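Local coordinates for protein taurocyamine kinase (Schistosoma mansoni, PDB 4WOD) that reversibly transfers a phosphate group between ATP and the guanidino group of taurocyamine, using magnesium as cofactor, at residues Glu295-His300 with Tyr319-Lys324; Asn115-Thr120 with Ala344-Glu349; Pro458-Gly463 with Phe619-Lys624; Tyr627-Pro632 with Gly636-Ala641; Asn190-Ala195 with Ile219-His224. The protein carries 4 engineered substitutions. All blocks are in the same frame, centred on the assembly; numbering follows the deposited sequence.

Interaction 1 of 5, residues Glu295-His300 with Tyr319-Lys324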
# COMPACT_ATOMS: atom_id res chain seq x y z
N GLU A 295 2.20 -4.96 -0.54
CA GLU A 295 3.02 -4.83 -1.73
C GLU A 295 3.95 -6.03 -1.82
O GLU A 295 4.18 -6.56 -2.91
CB GLU A 295 3.83 -3.53 -1.72
CG GLU A 295 2.97 -2.24 -1.88
CD GLU A 295 2.07 -1.94 -0.66
OE1 GLU A 295 2.32 -2.49 0.44
OE2 GLU A 295 1.11 -1.15 -0.80
N ILE A 296 4.46 -6.47 -0.67
CA ILE A 296 5.34 -7.64 -0.61
C ILE A 296 4.62 -8.87 -1.17
O ILE A 296 5.17 -9.58 -2.02
CB ILE A 296 5.82 -7.92 0.82
CG1 ILE A 296 6.68 -6.76 1.33
CG2 ILE A 296 6.62 -9.23 0.88
CD1 ILE A 296 7.31 -7.01 2.68
N CYS A 297 3.39 -9.09 -0.72
CA CYS A 297 2.57 -10.19 -1.25
C CYS A 297 2.35 -10.09 -2.76
O CYS A 297 2.64 -11.03 -3.51
CB CYS A 297 1.20 -10.26 -0.55
SG CYS A 297 1.24 -10.65 1.21
N GLU A 298 1.81 -8.95 -3.21
CA GLU A 298 1.58 -8.73 -4.63
C GLU A 298 2.83 -8.98 -5.47
O GLU A 298 2.75 -9.52 -6.57
CB GLU A 298 1.06 -7.32 -4.87
CG GLU A 298 1.22 -6.87 -6.32
CD GLU A 298 0.65 -5.48 -6.56
OE1 GLU A 298 0.81 -4.61 -5.68
OE2 GLU A 298 0.03 -5.28 -7.64
N LYS A 299 4.00 -8.64 -4.93
CA LYS A 299 5.23 -8.80 -5.69
C LYS A 299 5.60 -10.28 -5.79
O LYS A 299 6.33 -10.69 -6.70
CB LYS A 299 6.36 -7.99 -5.05
CG LYS A 299 7.68 -8.15 -5.77
CD LYS A 299 8.47 -6.85 -5.80
CE LYS A 299 9.62 -6.95 -6.78
NZ LYS A 299 9.14 -7.33 -8.14
N HIS A 300 5.09 -11.09 -4.87
CA HIS A 300 5.26 -12.54 -4.95
C HIS A 300 4.07 -13.25 -5.60
O HIS A 300 3.96 -14.48 -5.53
CB HIS A 300 5.54 -13.10 -3.56
CG HIS A 300 6.87 -12.69 -3.01
ND1 HIS A 300 7.06 -11.55 -2.26
CD2 HIS A 300 8.09 -13.27 -3.12
CE1 HIS A 300 8.33 -11.44 -1.93
NE2 HIS A 300 8.98 -12.48 -2.44
N TYR A 319 -3.65 -15.18 8.18
CA TYR A 319 -4.14 -14.63 6.92
C TYR A 319 -4.42 -15.70 5.89
O TYR A 319 -3.80 -16.76 5.91
CB TYR A 319 -3.14 -13.65 6.32
CG TYR A 319 -3.11 -12.35 7.08
CD1 TYR A 319 -3.77 -11.22 6.58
CD2 TYR A 319 -2.46 -12.25 8.30
CE1 TYR A 319 -3.76 -10.03 7.27
CE2 TYR A 319 -2.46 -11.08 9.01
CZ TYR A 319 -3.09 -9.96 8.49
OH TYR A 319 -3.08 -8.78 9.20
N ASP A 320 -5.36 -15.39 5.01
CA ASP A 320 -5.58 -16.18 3.80
C ASP A 320 -4.67 -15.62 2.71
O ASP A 320 -4.70 -14.43 2.40
CB ASP A 320 -7.05 -16.11 3.38
CG ASP A 320 -7.37 -17.02 2.20
OD1 ASP A 320 -7.08 -16.62 1.05
OD2 ASP A 320 -7.93 -18.12 2.41
N LEU A 321 -3.82 -16.49 2.17
CA LEU A 321 -2.89 -16.13 1.11
C LEU A 321 -3.23 -16.95 -0.12
O LEU A 321 -3.20 -18.17 -0.04
CB LEU A 321 -1.44 -16.42 1.53
CG LEU A 321 -0.97 -15.77 2.83
CD1 LEU A 321 0.42 -16.26 3.16
CD2 LEU A 321 -0.98 -14.25 2.67
N SER A 322 -3.53 -16.30 -1.24
CA SER A 322 -3.87 -17.02 -2.48
C SER A 322 -3.16 -16.45 -3.73
O SER A 322 -2.66 -15.34 -3.70
CB SER A 322 -5.39 -17.00 -2.70
OG SER A 322 -5.88 -15.68 -2.76
N ASN A 323 -3.12 -17.23 -4.82
CA ASN A 323 -2.69 -16.70 -6.10
C ASN A 323 -3.47 -15.43 -6.44
O ASN A 323 -4.69 -15.41 -6.30
CB ASN A 323 -2.87 -17.74 -7.23
CG ASN A 323 -4.26 -18.37 -7.26
OD1 ASN A 323 -4.65 -19.11 -6.35
ND2 ASN A 323 -5.01 -18.10 -8.34
N LYS A 324 -2.78 -14.38 -6.87
CA LYS A 324 -3.50 -13.16 -7.24
C LYS A 324 -4.09 -13.26 -8.65
O LYS A 324 -4.99 -12.50 -8.99
CB LYS A 324 -2.58 -11.94 -7.15
CG LYS A 324 -1.50 -11.87 -8.24
CD LYS A 324 -0.60 -10.64 -8.08
CE LYS A 324 0.43 -10.55 -9.21
NZ LYS A 324 1.42 -9.45 -9.00
O HOH W 1 -0.92 -7.18 -9.31
O HOH W 2 4.21 -11.03 -9.20
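The side chain of K324 reaches to the last turn of helix 293-299 and crosses that of E298 at a slant. Its NZ gives a hydrogen bond of 2.8 Å to E298 O, tilted 27° from the carbonyl plane. The chain is extended beyond CG, which brings NZ to this oxygen near the end of the helix. NZ also lies 3.7 Å from E298 CG. The carboxylate of E298 swings past it, with OE2 4.6 Å from NZ. Water 1 takes a bond from NZ, a weak one, and gives one to E298 OE2. Water 2 accepts from NZ and donates weakly to K299 O. In the antiparallel sheet of the catalytic domain, strand 318-323 lies between strands 277-283 and 302-306, and the helix packs beside it. On the buried side C297 SG meets L321 CD2 at 4.5 Å. L321 also packs on V280 and P304. H300 ND1 donates to I296 O at 2.7 Å, and its ring packs on A344 and L345 of helix 331-355.

Interaction 2 of 5, residues Asn115-Thr120 with Ala344-Glu349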
# COMPACT_ATOMS: atom_id res chain seq x y z
N ASN A 115 6.15 -24.46 9.70
CA ASN A 115 4.93 -25.06 10.24
C ASN A 115 3.88 -24.02 10.64
O ASN A 115 3.38 -24.02 11.77
CB ASN A 115 5.25 -25.96 11.44
CG ASN A 115 4.09 -26.86 11.81
OD1 ASN A 115 3.32 -27.28 10.94
ND2 ASN A 115 3.94 -27.14 13.10
N LEU A 116 3.56 -23.14 9.70
CA LEU A 116 2.67 -22.00 9.94
C LEU A 116 1.29 -22.19 9.32
O LEU A 116 0.38 -21.38 9.53
CB LEU A 116 3.28 -20.71 9.36
CG LEU A 116 4.73 -20.35 9.71
CD1 LEU A 116 5.24 -19.17 8.84
CD2 LEU A 116 4.88 -20.05 11.20
N VAL A 117 1.12 -23.24 8.53
CA VAL A 117 -0.11 -23.35 7.76
C VAL A 117 -1.18 -24.19 8.47
O VAL A 117 -1.00 -25.37 8.72
CB VAL A 117 0.17 -23.96 6.37
CG1 VAL A 117 -1.12 -24.13 5.60
CG2 VAL A 117 1.11 -23.08 5.59
N VAL A 118 -2.31 -23.56 8.78
CA VAL A 118 -3.44 -24.24 9.42
C VAL A 118 -4.17 -25.18 8.46
O VAL A 118 -4.50 -26.32 8.78
CB VAL A 118 -4.47 -23.22 9.96
CG1 VAL A 118 -5.65 -23.94 10.61
CG2 VAL A 118 -3.82 -22.24 10.89
N SER A 119 -4.45 -24.65 7.27
CA SER A 119 -5.19 -25.40 6.27
C SER A 119 -4.89 -24.88 4.88
O SER A 119 -4.36 -23.77 4.70
CB SER A 119 -6.70 -25.33 6.55
OG SER A 119 -7.13 -23.98 6.49
N THR A 120 -5.24 -25.71 3.90
CA THR A 120 -4.97 -25.45 2.50
C THR A 120 -6.26 -25.75 1.76
O THR A 120 -6.96 -26.71 2.08
CB THR A 120 -3.82 -26.33 1.97
OG1 THR A 120 -2.62 -26.06 2.70
CG2 THR A 120 -3.57 -26.10 0.47
N ALA A 344 7.74 -18.45 -0.52
CA ALA A 344 8.60 -17.30 -0.26
C ALA A 344 8.14 -16.48 0.95
O ALA A 344 8.95 -16.02 1.76
CB ALA A 344 8.68 -16.38 -1.52
N LEU A 345 6.83 -16.28 1.07
CA LEU A 345 6.30 -15.46 2.16
C LEU A 345 6.46 -16.14 3.52
O LEU A 345 6.79 -15.50 4.52
CB LEU A 345 4.84 -15.12 1.91
CG LEU A 345 4.49 -14.29 0.69
CD1 LEU A 345 2.98 -14.10 0.61
CD2 LEU A 345 5.23 -12.92 0.74
N LEU A 346 6.22 -17.45 3.55
CA LEU A 346 6.36 -18.18 4.80
C LEU A 346 7.85 -18.27 5.18
O LEU A 346 8.20 -18.18 6.37
CB LEU A 346 5.72 -19.58 4.68
CG LEU A 346 4.20 -19.65 4.47
CD1 LEU A 346 3.79 -21.08 4.17
CD2 LEU A 346 3.39 -19.10 5.64
N GLU A 347 8.72 -18.44 4.19
CA GLU A 347 10.17 -18.42 4.45
C GLU A 347 10.57 -17.05 5.03
O GLU A 347 11.41 -16.96 5.93
CB GLU A 347 10.97 -18.73 3.19
CG GLU A 347 10.98 -20.19 2.80
CD GLU A 347 11.65 -20.46 1.45
OE1 GLU A 347 11.77 -19.53 0.64
OE2 GLU A 347 12.05 -21.61 1.20
N LEU A 348 9.95 -15.99 4.52
CA LEU A 348 10.23 -14.65 5.02
C LEU A 348 9.71 -14.46 6.45
O LEU A 348 10.36 -13.79 7.27
CB LEU A 348 9.65 -13.60 4.08
CG LEU A 348 10.09 -12.15 4.33
CD1 LEU A 348 11.60 -12.07 4.41
CD2 LEU A 348 9.57 -11.26 3.21
N GLU A 349 8.56 -15.04 6.78
CA GLU A 349 8.06 -14.96 8.15
C GLU A 349 9.06 -15.63 9.09
O GLU A 349 9.38 -15.12 10.18
CB GLU A 349 6.68 -15.61 8.30
CG GLU A 349 6.22 -15.76 9.73
CD GLU A 349 5.77 -14.45 10.37
OE1 GLU A 349 5.57 -13.46 9.63
OE2 GLU A 349 5.59 -14.41 11.61
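L346 points from helix 331-355 at L116 and V117, and its two methyls divide the work. CD1 meets V117 CG2 at 3.6 Å. CD2 meets L116 CD1 at 3.7 Å. The side chains of V117 and L346 cross at about a right angle. Those of L116 and L346 slide past each other in opposite directions, and L116 CB comes within 4.1 Å of L346 CD2. This is the tight part of the contact, and it is wholly apolar. V117 goes on to pack against V280, and L346 against A282, both on strand 277-283. The helix thus lies against one face of the large antiparallel sheet of the phosphagen kinase catalytic domain, where strands 117-126 and 277-283 are neighbours. After V118 the chain turns a corner and runs on into the predicted ATP site at S119 and T120. The looser side is that of L116, which is partly exposed. Less of E349 is covered here, although the approach is as close. L116 CD1 lies 3.7 Å from E349 CG and 3.9 Å from E349 CB. E349 CG stands anti to the backbone N (chi1 170°), and a bend at chi2 (75°) turns the carboxylate aside. That group is buried and well satisfied: OE1 accepts from L287 N, and OE2 from M286 N and Q353 NE2.

Interaction 3 of 5, residues Pro458-Gly463 with Phe619-Lys624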
# COMPACT_ATOMS: atom_id res chain seq x y z
N PRO A 458 31.10 22.89 14.35
CA PRO A 458 30.83 24.22 14.90
C PRO A 458 29.60 24.19 15.80
O PRO A 458 28.65 23.46 15.51
CB PRO A 458 30.57 25.09 13.65
CG PRO A 458 30.57 24.16 12.45
CD PRO A 458 31.32 22.93 12.88
N ALA A 459 29.62 24.92 16.91
CA ALA A 459 28.41 25.08 17.72
C ALA A 459 27.34 25.74 16.85
O ALA A 459 27.66 26.33 15.82
CB ALA A 459 28.68 25.91 18.97
N PRO A 460 26.06 25.62 17.25
CA PRO A 460 25.03 26.38 16.55
C PRO A 460 25.43 27.85 16.44
O PRO A 460 25.64 28.51 17.45
CB PRO A 460 23.79 26.20 17.45
CG PRO A 460 24.20 25.23 18.55
CD PRO A 460 25.47 24.59 18.12
N THR A 461 25.59 28.33 15.21
CA THR A 461 26.00 29.71 14.96
C THR A 461 24.91 30.39 14.15
O THR A 461 24.96 30.41 12.92
CB THR A 461 27.35 29.78 14.23
OG1 THR A 461 28.34 29.02 14.94
CG2 THR A 461 27.83 31.22 14.09
N PHE A 462 23.91 30.92 14.85
CA PHE A 462 22.73 31.53 14.24
C PHE A 462 23.01 32.98 13.82
O PHE A 462 22.40 33.49 12.87
CB PHE A 462 21.55 31.50 15.21
CG PHE A 462 21.11 30.11 15.61
CD1 PHE A 462 20.94 29.12 14.66
CD2 PHE A 462 20.86 29.82 16.94
CE1 PHE A 462 20.53 27.84 15.03
CE2 PHE A 462 20.44 28.54 17.32
CZ PHE A 462 20.27 27.56 16.37
N GLY A 463 23.92 33.63 14.53
CA GLY A 463 24.30 35.00 14.23
C GLY A 463 23.57 36.00 15.11
O GLY A 463 22.73 35.62 15.93
N PHE A 619 18.04 18.79 22.06
CA PHE A 619 18.11 18.33 20.67
C PHE A 619 19.29 17.38 20.49
O PHE A 619 20.38 17.68 20.95
CB PHE A 619 18.27 19.50 19.70
CG PHE A 619 17.11 20.45 19.69
CD1 PHE A 619 15.82 19.98 19.88
CD2 PHE A 619 17.31 21.81 19.55
CE1 PHE A 619 14.74 20.86 19.90
CE2 PHE A 619 16.23 22.69 19.55
CZ PHE A 619 14.96 22.21 19.73
N ALA A 620 19.08 16.25 19.83
CA ALA A 620 20.21 15.35 19.55
C ALA A 620 21.31 16.08 18.72
O ALA A 620 21.04 16.61 17.64
CB ALA A 620 19.70 14.10 18.81
N HIS A 621 22.54 16.10 19.22
CA HIS A 621 23.62 16.84 18.55
C HIS A 621 24.94 16.06 18.59
O HIS A 621 25.23 15.41 19.58
CB HIS A 621 23.80 18.23 19.18
CG HIS A 621 24.78 19.11 18.47
ND1 HIS A 621 26.14 19.08 18.73
CD2 HIS A 621 24.60 20.07 17.53
CE1 HIS A 621 26.75 19.97 17.96
NE2 HIS A 621 25.84 20.58 17.22
N SER A 622 25.74 16.18 17.53
CA SER A 622 26.97 15.40 17.42
C SER A 622 28.22 16.27 17.26
O SER A 622 28.22 17.25 16.53
CB SER A 622 26.86 14.44 16.23
OG SER A 622 28.13 13.96 15.85
N ASP A 623 29.30 15.87 17.93
CA ASP A 623 30.57 16.55 17.74
C ASP A 623 31.07 16.37 16.30
O ASP A 623 31.66 17.27 15.71
CB ASP A 623 31.61 16.03 18.74
CG ASP A 623 31.60 16.79 20.05
OD1 ASP A 623 30.74 17.68 20.24
OD2 ASP A 623 32.47 16.48 20.90
N LYS A 624 30.80 15.20 15.74
CA LYS A 624 31.13 14.88 14.35
C LYS A 624 30.20 15.61 13.35
O LYS A 624 30.68 16.31 12.45
CB LYS A 624 31.02 13.36 14.11
CG LYS A 624 31.83 12.47 15.09
CD LYS A 624 31.79 10.97 14.70
CE LYS A 624 30.46 10.31 15.02
NZ LYS A 624 30.20 10.08 16.48
O HOH W 3 26.04 22.92 15.28
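H621 and P460 touch at the surface, with H621 NE2 4.1 Å from P460 CD. The proline ring comes to the imidazole obliquely. P458 O lies at the imidazole edge, near the ring plane, 4.4 Å from H621 NE2. Water 3 bridges the two. It donates to P458 O at 2.7 Å and is hydrogen-bonded to H621 NE2 at 3.0 Å, in the plane of the ring. H621 projects from the short strand 621-622, with CG anti to the backbone N (chi1 -174°), which carries the ring toward the proline-rich segment. Y627, on the partner strand 626-627, meets the H621 ring edge-to-face. P460 also packs on Y627. Within the loop, T461 OG1 donates to A459 O at 2.9 Å, across P460, and T461 N is held by E695 of helix 695-715. A backbone bond between D623 and H457 gives a second tie between the two parts of the chain. The contact therefore joins the long loop that leads from helix 437-448 to strand 480-489 with a two-stranded hairpin of the second catalytic domain. Between H621 and the prolines the polar link is a single water and little surface is buried, which implies a light, hydrated junction.

Interaction 4 of 5, residues Tyr627-Pro632 with Gly636-Ala641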
# COMPACT_ATOMS: atom_id res chain seq x y z
N TYR A 627 23.70 18.82 14.22
CA TYR A 627 22.39 18.30 14.59
C TYR A 627 22.13 16.96 13.91
O TYR A 627 22.39 16.77 12.72
CB TYR A 627 21.26 19.32 14.30
CG TYR A 627 21.28 20.44 15.33
CD1 TYR A 627 20.90 20.19 16.64
CD2 TYR A 627 21.74 21.70 15.01
CE1 TYR A 627 20.93 21.19 17.60
CE2 TYR A 627 21.79 22.72 15.95
CZ TYR A 627 21.39 22.45 17.25
OH TYR A 627 21.45 23.45 18.19
N ILE A 628 21.69 16.01 14.72
CA ILE A 628 21.38 14.66 14.24
C ILE A 628 19.95 14.58 13.74
O ILE A 628 19.03 15.11 14.36
CB ILE A 628 21.60 13.63 15.37
CG1 ILE A 628 23.09 13.57 15.70
CG2 ILE A 628 21.04 12.24 14.98
CD1 ILE A 628 23.36 13.06 17.08
N THR A 629 19.78 13.93 12.58
CA THR A 629 18.49 13.76 11.95
C THR A 629 18.38 12.32 11.44
O THR A 629 19.38 11.60 11.31
CB THR A 629 18.27 14.75 10.76
OG1 THR A 629 19.26 14.53 9.74
CG2 THR A 629 18.38 16.20 11.23
N CYS A 630 17.15 11.91 11.17
CA CYS A 630 16.89 10.57 10.65
C CYS A 630 17.66 10.29 9.34
O CYS A 630 18.37 9.29 9.25
CB CYS A 630 15.39 10.40 10.44
SG CYS A 630 14.91 8.84 9.74
N CYS A 631 17.49 11.14 8.34
CA CYS A 631 18.26 10.99 7.11
C CYS A 631 19.62 11.68 7.23
O CYS A 631 19.72 12.81 7.70
CB CYS A 631 17.48 11.55 5.91
SG CYS A 631 18.18 11.12 4.30
N PRO A 632 20.70 10.98 6.83
CA PRO A 632 22.04 11.55 6.89
C PRO A 632 22.20 12.75 5.94
O PRO A 632 23.13 13.51 6.08
CB PRO A 632 22.95 10.39 6.46
CG PRO A 632 22.14 9.17 6.67
CD PRO A 632 20.71 9.56 6.42
N GLY A 636 24.18 18.42 10.29
CA GLY A 636 24.88 19.69 10.40
C GLY A 636 23.95 20.77 10.90
O GLY A 636 23.58 20.78 12.07
N THR A 637 23.55 21.66 10.00
CA THR A 637 22.57 22.69 10.31
C THR A 637 21.16 22.16 10.23
O THR A 637 20.25 22.69 10.86
CB THR A 637 22.67 23.87 9.34
OG1 THR A 637 22.36 23.40 8.02
CG2 THR A 637 24.05 24.49 9.37
N SER A 638 20.99 21.14 9.38
CA SER A 638 19.68 20.62 9.02
C SER A 638 18.79 21.72 8.46
O SER A 638 17.59 21.66 8.65
CB SER A 638 19.00 19.97 10.22
OG SER A 638 17.89 19.20 9.78
N MET A 639 19.39 22.70 7.82
CA MET A 639 18.71 23.94 7.47
C MET A 639 18.53 24.08 5.99
O MET A 639 19.48 23.95 5.22
CB MET A 639 19.47 25.16 7.98
CG MET A 639 18.80 26.49 7.63
SD MET A 639 19.54 27.91 8.46
CE MET A 639 18.76 27.77 10.08
N ARG A 640 17.29 24.36 5.60
CA ARG A 640 16.97 24.63 4.22
C ARG A 640 16.22 25.95 4.14
O ARG A 640 15.09 26.07 4.63
CB ARG A 640 16.14 23.48 3.62
CG ARG A 640 15.79 23.66 2.14
CD ARG A 640 14.88 22.50 1.70
NE ARG A 640 14.50 22.54 0.29
CZ ARG A 640 13.54 23.30 -0.21
NH1 ARG A 640 12.85 24.12 0.57
NH2 ARG A 640 13.26 23.25 -1.51
N ALA A 641 16.88 26.95 3.57
CA ALA A 641 16.26 28.23 3.27
C ALA A 641 15.90 28.28 1.79
O ALA A 641 16.69 27.87 0.94
CB ALA A 641 17.17 29.38 3.62
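The backbones of Y627 and G636 run past each other with their CA atoms 5.1 Å apart, and Y627 N donates to G636 O at 2.9 Å. This bond lies in the carbonyl plane, on a lone pair, with an N-H...O angle of 156°. The return bond, from G636 N to Y627 O, is weak and long at 3.4 Å. G636 has a positive phi of 80°, a backbone shape that favours glycine. The same G636 O sits at the edge of the Y627 ring, 3.6 Å from Y627 CD2. The ring also makes a cation-pi contact with R489. Two residues further along each segment, T629 CG2 touches S638 OG at 3.4 Å. Both hydroxyls find their hydrogen bonds elsewhere. T629 OG1, in the position between the backbone N and the carbonyl carbon (chi1 61°), gives a 2.7 Å bond to C631 O. S638 OG is hydrogen-bonded to G488 N on strand 480-489. T637 OG1 accepts from M639 N at 3.1 Å, closing an ST turn, and is also bonded to R690 O. The contact joins the two ends of the loop that carries C631, the predicted active-site cysteine of this phosphagen kinase domain, to the start of strand 639-646, where R640 and A641 are part of the predicted ATP site.

Interaction 5 of 5, residues Asn190-Ala195 with Ile219-His224. With ARG (arginine), chain B.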
# COMPACT_ATOMS: atom_id res chain seq x y z
N ASN A 190 -25.37 -8.84 0.61
CA ASN A 190 -26.28 -7.92 -0.04
C ASN A 190 -25.87 -7.59 -1.49
O ASN A 190 -26.71 -7.19 -2.30
CB ASN A 190 -26.40 -6.62 0.76
CG ASN A 190 -27.79 -5.99 0.65
OD1 ASN A 190 -28.75 -6.63 0.23
ND2 ASN A 190 -27.90 -4.72 1.03
N VAL A 191 -24.59 -7.74 -1.80
CA VAL A 191 -24.15 -7.51 -3.17
C VAL A 191 -24.76 -8.62 -4.02
O VAL A 191 -25.38 -8.37 -5.06
CB VAL A 191 -22.60 -7.49 -3.31
CG1 VAL A 191 -22.18 -7.50 -4.78
CG2 VAL A 191 -22.01 -6.28 -2.59
N LEU A 192 -24.61 -9.85 -3.55
CA LEU A 192 -25.20 -11.00 -4.22
C LEU A 192 -26.72 -10.86 -4.30
O LEU A 192 -27.31 -11.14 -5.34
CB LEU A 192 -24.83 -12.29 -3.51
CG LEU A 192 -25.24 -13.60 -4.21
CD1 LEU A 192 -24.92 -13.54 -5.70
CD2 LEU A 192 -24.54 -14.80 -3.53
N ARG A 193 -27.34 -10.42 -3.21
CA ARG A 193 -28.78 -10.20 -3.20
C ARG A 193 -29.23 -9.25 -4.31
O ARG A 193 -30.16 -9.56 -5.06
CB ARG A 193 -29.24 -9.66 -1.84
CG ARG A 193 -30.72 -9.26 -1.83
CD ARG A 193 -31.22 -9.00 -0.42
NE ARG A 193 -31.25 -10.23 0.35
CZ ARG A 193 -30.35 -10.58 1.26
NH1 ARG A 193 -30.47 -11.74 1.88
NH2 ARG A 193 -29.34 -9.76 1.56
N ASP A 194 -28.56 -8.11 -4.43
CA ASP A 194 -29.01 -7.08 -5.38
C ASP A 194 -28.62 -7.35 -6.83
O ASP A 194 -29.04 -6.65 -7.75
CB ASP A 194 -28.51 -5.72 -4.94
CG ASP A 194 -29.20 -5.24 -3.67
OD1 ASP A 194 -30.33 -5.69 -3.41
OD2 ASP A 194 -28.62 -4.41 -2.93
N ALA A 195 -27.78 -8.37 -7.01
CA ALA A 195 -27.47 -8.90 -8.33
C ALA A 195 -28.37 -10.07 -8.73
O ALA A 195 -28.13 -10.73 -9.75
CB ALA A 195 -26.00 -9.32 -8.38
N ILE A 219 -24.09 -25.76 -5.18
CA ILE A 219 -24.91 -25.68 -6.37
C ILE A 219 -25.80 -24.44 -6.32
O ILE A 219 -26.62 -24.30 -5.40
CB ILE A 219 -25.79 -26.94 -6.54
CG1 ILE A 219 -24.91 -28.19 -6.57
CG2 ILE A 219 -26.65 -26.83 -7.81
CD1 ILE A 219 -25.66 -29.44 -6.95
N ASN A 220 -25.61 -23.55 -7.29
CA ASN A 220 -26.42 -22.34 -7.48
C ASN A 220 -26.35 -21.35 -6.34
O ASN A 220 -27.28 -20.55 -6.13
CB ASN A 220 -27.87 -22.74 -7.77
CG ASN A 220 -28.06 -23.18 -9.21
OD1 ASN A 220 -27.34 -22.71 -10.08
ND2 ASN A 220 -29.02 -24.09 -9.46
N GLU A 221 -25.23 -21.35 -5.63
CA GLU A 221 -25.00 -20.35 -4.60
C GLU A 221 -24.78 -18.97 -5.24
O GLU A 221 -25.22 -17.95 -4.72
CB GLU A 221 -23.82 -20.73 -3.71
CG GLU A 221 -23.50 -19.70 -2.62
CD GLU A 221 -22.43 -18.70 -3.04
OE1 GLU A 221 -21.57 -19.05 -3.87
OE2 GLU A 221 -22.46 -17.56 -2.52
N GLU A 222 -24.10 -18.96 -6.37
CA GLU A 222 -23.78 -17.73 -7.10
C GLU A 222 -23.43 -18.13 -8.52
O GLU A 222 -24.14 -17.77 -9.48
CB GLU A 222 -22.60 -16.98 -6.45
CG GLU A 222 -21.99 -15.94 -7.36
CD GLU A 222 -20.91 -15.10 -6.69
OE1 GLU A 222 -19.84 -14.93 -7.30
OE2 GLU A 222 -21.15 -14.58 -5.57
N ASP A 223 -22.34 -18.89 -8.64
CA ASP A 223 -22.08 -19.64 -9.85
C ASP A 223 -22.91 -20.91 -9.85
O ASP A 223 -23.46 -21.30 -8.81
CB ASP A 223 -20.58 -19.96 -9.98
CG ASP A 223 -19.77 -18.73 -10.38
OD1 ASP A 223 -20.13 -18.08 -11.38
OD2 ASP A 223 -18.80 -18.38 -9.66
N HIS A 224 -23.03 -21.53 -11.03
CA HIS A 224 -23.80 -22.75 -11.16
C HIS A 224 -23.19 -23.80 -10.23
O HIS A 224 -23.89 -24.43 -9.42
CB HIS A 224 -23.82 -23.22 -12.62
CG HIS A 224 -24.66 -22.34 -13.50
ND1 HIS A 224 -24.68 -22.45 -14.88
CD2 HIS A 224 -25.50 -21.32 -13.20
CE1 HIS A 224 -25.50 -21.56 -15.38
NE2 HIS A 224 -26.03 -20.86 -14.39
N ARG B . -14.18 -7.58 -6.73
CA ARG B . -15.59 -7.83 -6.56
C ARG B . -16.47 -6.64 -6.23
O ARG B . -16.16 -5.86 -5.30
CB ARG B . -15.82 -8.94 -5.61
CG ARG B . -15.68 -10.28 -6.26
CD ARG B . -17.03 -10.88 -6.27
NE ARG B . -16.99 -12.18 -6.87
CZ ARG B . -17.54 -13.23 -6.34
NH1 ARG B . -17.47 -14.38 -6.93
NH2 ARG B . -18.13 -13.13 -5.18
OXT ARG B . -17.44 -6.61 -7.00
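L192 packs on E221 and E222 at the edge of the guanidino-substrate pocket of the first phosphagen kinase unit. L192 sits on the short helix 190-194, and the two glutamates lie in the loop between strands 215-219 and 225-232. E222 CB lies 4.1 Å from L192 CD2. The next atom, CG, is equally near L192 CD1. CG is anti to the backbone N (chi1 164°) and the chain stays extended, so the carboxylate is carried past the leucine to the bound arginine. Its CD faces the end of the ligand guanidinium. OE2 touches L192 CD1 at 3.9 Å and takes a weak bond from ligand NH2 at 3.4 Å. Two oxygens therefore face two guanidinium nitrogens, though unequally. R226, of the predicted ATP site, makes a long, weak ion pair with E222 OE1, and the predicted active-site residue C268 lies close by. The ligand is also bonded to the backbone N atoms of L60 and L61. The second methyl of the leucine, CD2, rests against E221 O at 3.4 Å. E221 bends at chi2 (-94°), which brings its OE2 back beside the same methyl. At the tip of E222, OE1 lies 2.5 Å from ligand NH1, a hydrogen bond so short that its exact length is doubtful.

In the fold
Interactions 1 and 2 lie in the first repeat and touch each other: L345 of helix 331-355 packs on I296, C297 and H300. Both reach the same antiparallel sheet. Interaction 2 is buried and apolar, while interaction 1 is partly buried and relies on a lysine and waters. Interactions 3 and 4 are similarly adjacent in the second repeat, joined by a probable backbone hydrogen bond from I628 N to A620 O. Interaction 3 is a surface contact with a water link; interaction 4 is buried, with one good and one weak backbone bond. Interaction 5, also in the first repeat, touches none of the others and lies about 26 Å from interaction 1 between centres. It alone includes a residue bonded to the bound arginine.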